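Local coordinates for protein putative endoribonuclease (Klebsiella pneumoniae, PDB 3LYB) that probably acts as an endoribonuclease of the L-PSP (YjgF-like) family, cleaving RNA, at residues B[94-107]-B[123-137]. Residues are numbered along the deposited sequence; the frame is centred on the assembly and turned at random.
With CA (calcium ion), chain G.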
loop_
_atom_site.group_PDB
_atom_site.type_symbol
_atom_site.label_atom_id
_atom_site.label_comp_id
_atom_site.label_asym_id
_atom_site.label_seq_id
_atom_site.Cartn_x
_atom_site.Cartn_y
_atom_site.Cartn_z
ATOM N N VAL B 94 -0.692 42.447 0.062
ATOM C CA VAL B 94 -0.570 41.081 -0.420
ATOM C C VAL B 94 -1.932 40.622 -0.898
ATOM O O VAL B 94 -2.739 40.190 -0.080
ATOM C CB VAL B 94 -0.149 40.132 0.701
ATOM C CG1 VAL B 94 0.109 38.750 0.140
ATOM C CG2 VAL B 94 1.094 40.665 1.436
ATOM N N ILE B 95 -2.191 40.717 -2.200
ATOM C CA ILE B 95 -3.522 40.410 -2.742
ATOM C C ILE B 95 -3.776 38.942 -3.153
ATOM O O ILE B 95 -4.933 38.506 -3.249
ATOM C CB ILE B 95 -3.879 41.299 -3.962
ATOM C CG1 ILE B 95 -2.788 41.185 -5.020
ATOM C CG2 ILE B 95 -4.105 42.754 -3.529
ATOM C CD1 ILE B 95 -3.310 40.892 -6.373
ATOM N N LYS B 96 -2.712 38.192 -3.421
ATOM C CA LYS B 96 -2.849 36.812 -3.876
ATOM C C LYS B 96 -2.010 35.917 -2.989
ATOM O O LYS B 96 -0.849 36.217 -2.693
ATOM C CB LYS B 96 -2.397 36.700 -5.337
ATOM C CG LYS B 96 -2.725 35.401 -6.065
ATOM C CD LYS B 96 -1.692 35.182 -7.176
ATOM C CE LYS B 96 -2.256 34.506 -8.413
ATOM N NZ LYS B 96 -2.744 33.154 -8.095
ATOM N N LEU B 97 -2.609 34.830 -2.533
ATOM C CA LEU B 97 -1.830 33.768 -1.878
ATOM C C LEU B 97 -2.055 32.433 -2.569
ATOM O O LEU B 97 -3.203 32.067 -2.876
ATOM C CB LEU B 97 -2.189 33.643 -0.401
ATOM C CG LEU B 97 -1.893 34.810 0.539
ATOM C CD1 LEU B 97 -2.246 34.340 1.913
ATOM C CD2 LEU B 97 -0.449 35.301 0.500
ATOM N N VAL B 98 -0.967 31.714 -2.831
ATOM C CA VAL B 98 -1.080 30.301 -3.215
ATOM C C VAL B 98 -0.577 29.453 -2.035
ATOM O O VAL B 98 0.573 29.581 -1.616
ATOM C CB VAL B 98 -0.395 29.949 -4.580
ATOM C CG1 VAL B 98 -0.634 28.503 -4.923
ATOM C CG2 VAL B 98 -0.941 30.811 -5.698
ATOM N N GLN B 99 -1.464 28.623 -1.490
ATOM C CA GLN B 99 -1.150 27.837 -0.304
ATOM C C GLN B 99 -1.144 26.331 -0.557
ATOM O O GLN B 99 -2.139 25.758 -0.986
ATOM C CB GLN B 99 -2.135 28.179 0.803
ATOM C CG GLN B 99 -2.044 29.642 1.266
ATOM C CD GLN B 99 -3.401 30.295 1.346
ATOM O OE1 GLN B 99 -3.690 31.000 2.293
ATOM N NE2 GLN B 99 -4.245 30.071 0.338
ATOM N N TYR B 100 -0.013 25.704 -0.248
ATOM C CA TYR B 100 0.250 24.302 -0.515
ATOM C C TYR B 100 0.321 23.501 0.778
ATOM O O TYR B 100 1.115 23.807 1.658
ATOM C CB TYR B 100 1.592 24.196 -1.223
ATOM C CG TYR B 100 1.677 24.892 -2.569
ATOM C CD1 TYR B 100 1.121 24.308 -3.702
ATOM C CD2 TYR B 100 2.338 26.117 -2.709
ATOM C CE1 TYR B 100 1.196 24.915 -4.935
ATOM C CE2 TYR B 100 2.432 26.746 -3.954
ATOM C CZ TYR B 100 1.865 26.123 -5.070
ATOM O OH TYR B 100 1.931 26.703 -6.323
ATOM N N PHE B 101 -0.496 22.461 0.879
ATOM C CA PHE B 101 -0.532 21.616 2.068
ATOM C C PHE B 101 -0.138 20.196 1.765
ATOM O O PHE B 101 -0.448 19.675 0.691
ATOM C CB PHE B 101 -1.953 21.516 2.615
ATOM C CG PHE B 101 -2.495 22.781 3.182
ATOM C CD1 PHE B 101 -2.894 23.824 2.349
ATOM C CD2 PHE B 101 -2.653 22.916 4.567
ATOM C CE1 PHE B 101 -3.435 24.992 2.892
ATOM C CE2 PHE B 101 -3.194 24.087 5.115
ATOM C CZ PHE B 101 -3.585 25.129 4.267
ATOM N N ARG B 102 0.487 19.552 2.737
ATOM C CA ARG B 102 0.625 18.105 2.728
ATOM C C ARG B 102 -0.681 17.420 3.100
ATOM O O ARG B 102 -0.896 16.270 2.761
ATOM C CB ARG B 102 1.729 17.666 3.699
ATOM C CG ARG B 102 3.100 17.829 3.081
ATOM C CD ARG B 102 4.152 16.972 3.685
ATOM N NE ARG B 102 4.036 15.602 3.243
ATOM C CZ ARG B 102 4.073 14.539 4.044
ATOM N NH1 ARG B 102 4.254 14.679 5.352
ATOM N NH2 ARG B 102 3.965 13.322 3.520
ATOM N N ASN B 103 -1.548 18.126 3.816
ATOM C CA ASN B 103 -2.772 17.531 4.352
ATOM C C ASN B 103 -3.859 18.573 4.597
ATOM O O ASN B 103 -3.795 19.317 5.580
ATOM C CB ASN B 103 -2.467 16.819 5.667
ATOM C CG ASN B 103 -3.616 15.978 6.146
ATOM O OD1 ASN B 103 -4.791 16.293 5.936
ATOM N ND2 ASN B 103 -3.287 14.887 6.780
ATOM N N LEU B 104 -4.865 18.608 3.732
ATOM C CA LEU B 104 -5.914 19.617 3.883
ATOM C C LEU B 104 -6.746 19.500 5.178
ATOM O O LEU B 104 -7.522 20.411 5.503
ATOM C CB LEU B 104 -6.820 19.697 2.646
ATOM C CG LEU B 104 -6.171 20.339 1.416
ATOM C CD1 LEU B 104 -7.102 20.321 0.210
ATOM C CD2 LEU B 104 -5.705 21.764 1.681
ATOM N N ASP B 105 -6.581 18.409 5.923
ATOM C CA ASP B 105 -7.253 18.318 7.193
ATOM C C ASP B 105 -6.694 19.382 8.137
ATOM O O ASP B 105 -7.322 19.721 9.134
ATOM C CB ASP B 105 -7.167 16.915 7.769
ATOM C CG ASP B 105 -8.042 15.901 6.989
ATOM O OD1 ASP B 105 -8.932 16.302 6.193
ATOM O OD2 ASP B 105 -7.845 14.682 7.179
ATOM N N HIS B 106 -5.536 19.923 7.775
ATOM C CA HIS B 106 -4.852 20.984 8.488
ATOM C C HIS B 106 -5.423 22.381 8.168
ATOM O O HIS B 106 -5.027 23.382 8.768
ATOM C CB HIS B 106 -3.376 20.983 8.078
ATOM C CG HIS B 106 -2.551 19.910 8.719
ATOM N ND1 HIS B 106 -1.435 19.375 8.111
ATOM C CD2 HIS B 106 -2.658 19.286 9.915
ATOM C CE1 HIS B 106 -0.889 18.468 8.902
ATOM N NE2 HIS B 106 -1.611 18.397 10.002
ATOM N N PHE B 107 -6.335 22.451 7.207
ATOM C CA PHE B 107 -6.852 23.731 6.768
ATOM C C PHE B 107 -7.486 24.630 7.838
ATOM O O PHE B 107 -7.165 25.817 7.903
ATOM C CB PHE B 107 -7.820 23.600 5.596
ATOM C CG PHE B 107 -8.226 24.910 5.071
ATOM C CD1 PHE B 107 -7.333 25.660 4.331
ATOM C CD2 PHE B 107 -9.458 25.448 5.406
ATOM C CE1 PHE B 107 -7.684 26.930 3.876
ATOM C CE2 PHE B 107 -9.811 26.726 4.969
ATOM C CZ PHE B 107 -8.919 27.465 4.195
ATOM N N PRO B 123 -7.188 37.892 1.295
ATOM C CA PRO B 123 -6.740 37.974 -0.096
ATOM C C PRO B 123 -7.384 36.935 -1.025
ATOM O O PRO B 123 -8.128 36.061 -0.565
ATOM C CB PRO B 123 -5.223 37.732 0.006
ATOM C CG PRO B 123 -5.020 36.986 1.290
ATOM C CD PRO B 123 -6.321 37.001 2.084
ATOM N N VAL B 124 -7.119 37.068 -2.324
ATOM C CA VAL B 124 -7.385 36.003 -3.287
ATOM C C VAL B 124 -6.588 34.764 -2.893
ATOM O O VAL B 124 -5.489 34.871 -2.332
ATOM C CB VAL B 124 -7.110 36.486 -4.733
ATOM C CG1 VAL B 124 -6.652 35.371 -5.651
ATOM C CG2 VAL B 124 -8.371 37.166 -5.284
ATOM N N SER B 125 -7.157 33.589 -3.149
ATOM C CA SER B 125 -6.665 32.377 -2.484
ATOM C C SER B 125 -6.779 31.079 -3.295
ATOM O O SER B 125 -7.829 30.728 -3.835
ATOM C CB SER B 125 -7.361 32.235 -1.122
ATOM O OG SER B 125 -6.891 31.142 -0.385
ATOM N N THR B 126 -5.663 30.385 -3.380
ATOM C CA THR B 126 -5.643 29.037 -3.888
ATOM C C THR B 126 -5.087 28.113 -2.811
ATOM O O THR B 126 -4.097 28.432 -2.136
ATOM C CB THR B 126 -4.809 28.933 -5.177
ATOM O OG1 THR B 126 -5.417 29.741 -6.174
ATOM C CG2 THR B 126 -4.747 27.497 -5.687
ATOM N N VAL B 127 -5.728 26.968 -2.662
ATOM C CA VAL B 127 -5.389 26.016 -1.617
ATOM C C VAL B 127 -5.391 24.630 -2.227
ATOM O O VAL B 127 -6.443 24.147 -2.653
ATOM C CB VAL B 127 -6.444 26.039 -0.505
ATOM C CG1 VAL B 127 -6.072 25.070 0.565
ATOM C CG2 VAL B 127 -6.624 27.443 0.070
ATOM N N VAL B 128 -4.227 23.984 -2.274
ATOM C CA VAL B 128 -4.151 22.593 -2.735
ATOM C C VAL B 128 -3.307 21.684 -1.839
ATOM O O VAL B 128 -2.343 22.124 -1.198
ATOM C CB VAL B 128 -3.618 22.479 -4.173
ATOM C CG1 VAL B 128 -4.596 23.133 -5.152
ATOM C CG2 VAL B 128 -2.169 23.028 -4.288
ATOM N N GLN B 129 -3.675 20.401 -1.827
ATOM C CA GLN B 129 -2.883 19.382 -1.159
ATOM C C GLN B 129 -1.910 18.779 -2.154
ATOM O O GLN B 129 -2.308 18.135 -3.145
ATOM C CB GLN B 129 -3.758 18.292 -0.547
ATOM C CG GLN B 129 -2.951 17.255 0.227
ATOM C CD GLN B 129 -3.807 16.305 1.064
ATOM O OE1 GLN B 129 -4.731 16.714 1.772
ATOM N NE2 GLN B 129 -3.487 15.041 0.993
ATOM N N VAL B 130 -0.630 18.974 -1.876
ATOM C CA VAL B 130 0.422 18.353 -2.677
ATOM C C VAL B 130 1.116 17.268 -1.855
ATOM O O VAL B 130 0.762 17.056 -0.714
ATOM C CB VAL B 130 1.403 19.417 -3.221
ATOM C CG1 VAL B 130 0.617 20.540 -3.964
ATOM C CG2 VAL B 130 2.243 19.989 -2.105
ATOM N N SER B 131 2.099 16.584 -2.429
ATOM C CA SER B 131 2.769 15.494 -1.731
ATOM C C SER B 131 3.802 16.022 -0.774
ATOM O O SER B 131 3.875 15.581 0.355
ATOM C CB SER B 131 3.453 14.532 -2.696
ATOM O OG SER B 131 2.582 14.137 -3.749
ATOM N N GLU B 132 4.617 16.969 -1.207
ATOM C CA GLU B 132 5.747 17.345 -0.399
ATOM C C GLU B 132 6.213 18.748 -0.753
ATOM O O GLU B 132 5.973 19.206 -1.862
ATOM C CB GLU B 132 6.873 16.324 -0.602
ATOM C CG GLU B 132 7.774 16.224 0.562
ATOM C CD GLU B 132 8.757 15.088 0.466
ATOM O OE1 GLU B 132 8.360 13.925 0.196
ATOM O OE2 GLU B 132 9.953 15.359 0.686
HETATM N N MSE B 133 6.865 19.423 0.200
HETATM C CA MSE B 133 7.603 20.660 -0.072
HETATM C C MSE B 133 9.035 20.508 0.408
HETATM O O MSE B 133 9.346 19.583 1.141
HETATM C CB MSE B 133 6.955 21.871 0.595
HETATM C CG MSE B 133 5.613 22.250 0.009
HETATM SE SE MSE B 133 4.095 21.194 0.631
HETATM C CE MSE B 133 3.804 21.934 2.388
ATOM N N LEU B 134 9.909 21.401 -0.052
ATOM C CA LEU B 134 11.294 21.459 0.389
ATOM C C LEU B 134 11.344 21.943 1.824
ATOM O O LEU B 134 10.463 22.697 2.252
ATOM C CB LEU B 134 12.081 22.440 -0.463
ATOM C CG LEU B 134 12.516 21.976 -1.847
ATOM C CD1 LEU B 134 13.137 23.188 -2.594
ATOM C CD2 LEU B 134 13.488 20.793 -1.794
ATOM N N PRO B 135 12.371 21.529 2.583
ATOM C CA PRO B 135 13.463 20.648 2.221
ATOM C C PRO B 135 13.208 19.196 2.547
ATOM O O PRO B 135 14.025 18.371 2.180
ATOM C CB PRO B 135 14.589 21.137 3.129
ATOM C CG PRO B 135 13.914 21.507 4.374
ATOM C CD PRO B 135 12.555 22.074 3.945
ATOM N N ASP B 136 12.131 18.905 3.286
ATOM C CA ASP B 136 11.707 17.540 3.618
ATOM C C ASP B 136 10.196 17.450 3.965
ATOM O O ASP B 136 9.483 18.475 4.002
ATOM C CB ASP B 136 12.589 16.938 4.721
ATOM C CG ASP B 136 12.215 17.416 6.139
ATOM O OD1 ASP B 136 11.017 17.647 6.450
ATOM O OD2 ASP B 136 13.149 17.540 6.984
ATOM N N ALA B 137 9.745 16.220 4.234
ATOM C CA ALA B 137 8.350 15.911 4.502
ATOM C C ALA B 137 7.777 16.507 5.775
ATOM O O ALA B 137 6.574 16.560 5.902
ATOM C CB ALA B 137 8.080 14.381 4.457
HETATM CA CA CA G . 10.334 12.028 0.215
HETATM O O HOH W 1 9.233 11.638 2.442
HETATM O O HOH W 2 12.111 10.560 -0.445
HETATM O O HOH W 3 8.488 11.466 -1.179
#
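Strands 94-101 and 124-129 run parallel, 12° apart, in a ladder pairing Lys-96 with Val-124 through Phe-101 with Gln-129; backbone hydrogen bonds extend from Val-124 N to Ile-95 O at one end to Val-130 N to Phe-101 O at the other. The face bearing Leu-97, Gln-99 and Phe-101 looks toward helix 107-115. There the chain of Gln-99, bent at chi2 (132°), brings its amide across to strand 124-129, and NE2 gives one bond to Ser-125 OG (2.9 Å) and one to Thr-126 O (3.0 Å), both acceptors lying in its amide plane. Thr-126 O therefore accepts twice, from Gln-99 N and NE2 on opposite faces of its carbonyl plane. Tyr-110 OH bonds to Gln-99 OE1, so both ends of the amide are held; Arg-114 NH1 bonds to the same Ser-125 OG. Val-127 CG1 touches Phe-101 CE1 and Leu-104 CD2, each at 3.5 Å, while CG2 lies against Gln-99 NE2 and Phe-107 CE1. With helix 107-115, the strands form the beta-alpha-beta unit of the YjgF-like fold. On the face of Lys-96, Val-98 and Tyr-100, Tyr-100 CD1 meets Val-128 CG2 at 3.6 Å and also Val-130 CG1; here Lys-96 and Thr-126 both reach Glu-144 of a second subunit. At the end of strand 124-129, the extended chain of Gln-129 (CG anti to the backbone N, chi1 -177°) takes Leu-104 N on OE1 at 2.7 Å, the donor standing above the carbonyl plane. Asn-103 OD1 closes an Asx turn with Asp-105 N. Arg-102 NE donates a hydrogen bond to Ser-131 O (2.9 Å), which lies at the guanidinium edge in its plane, and Ala-137 CB sits over one face. Beyond it, Glu-132 OE1 binds a calcium ion, 2.7 Å away, alongside three waters.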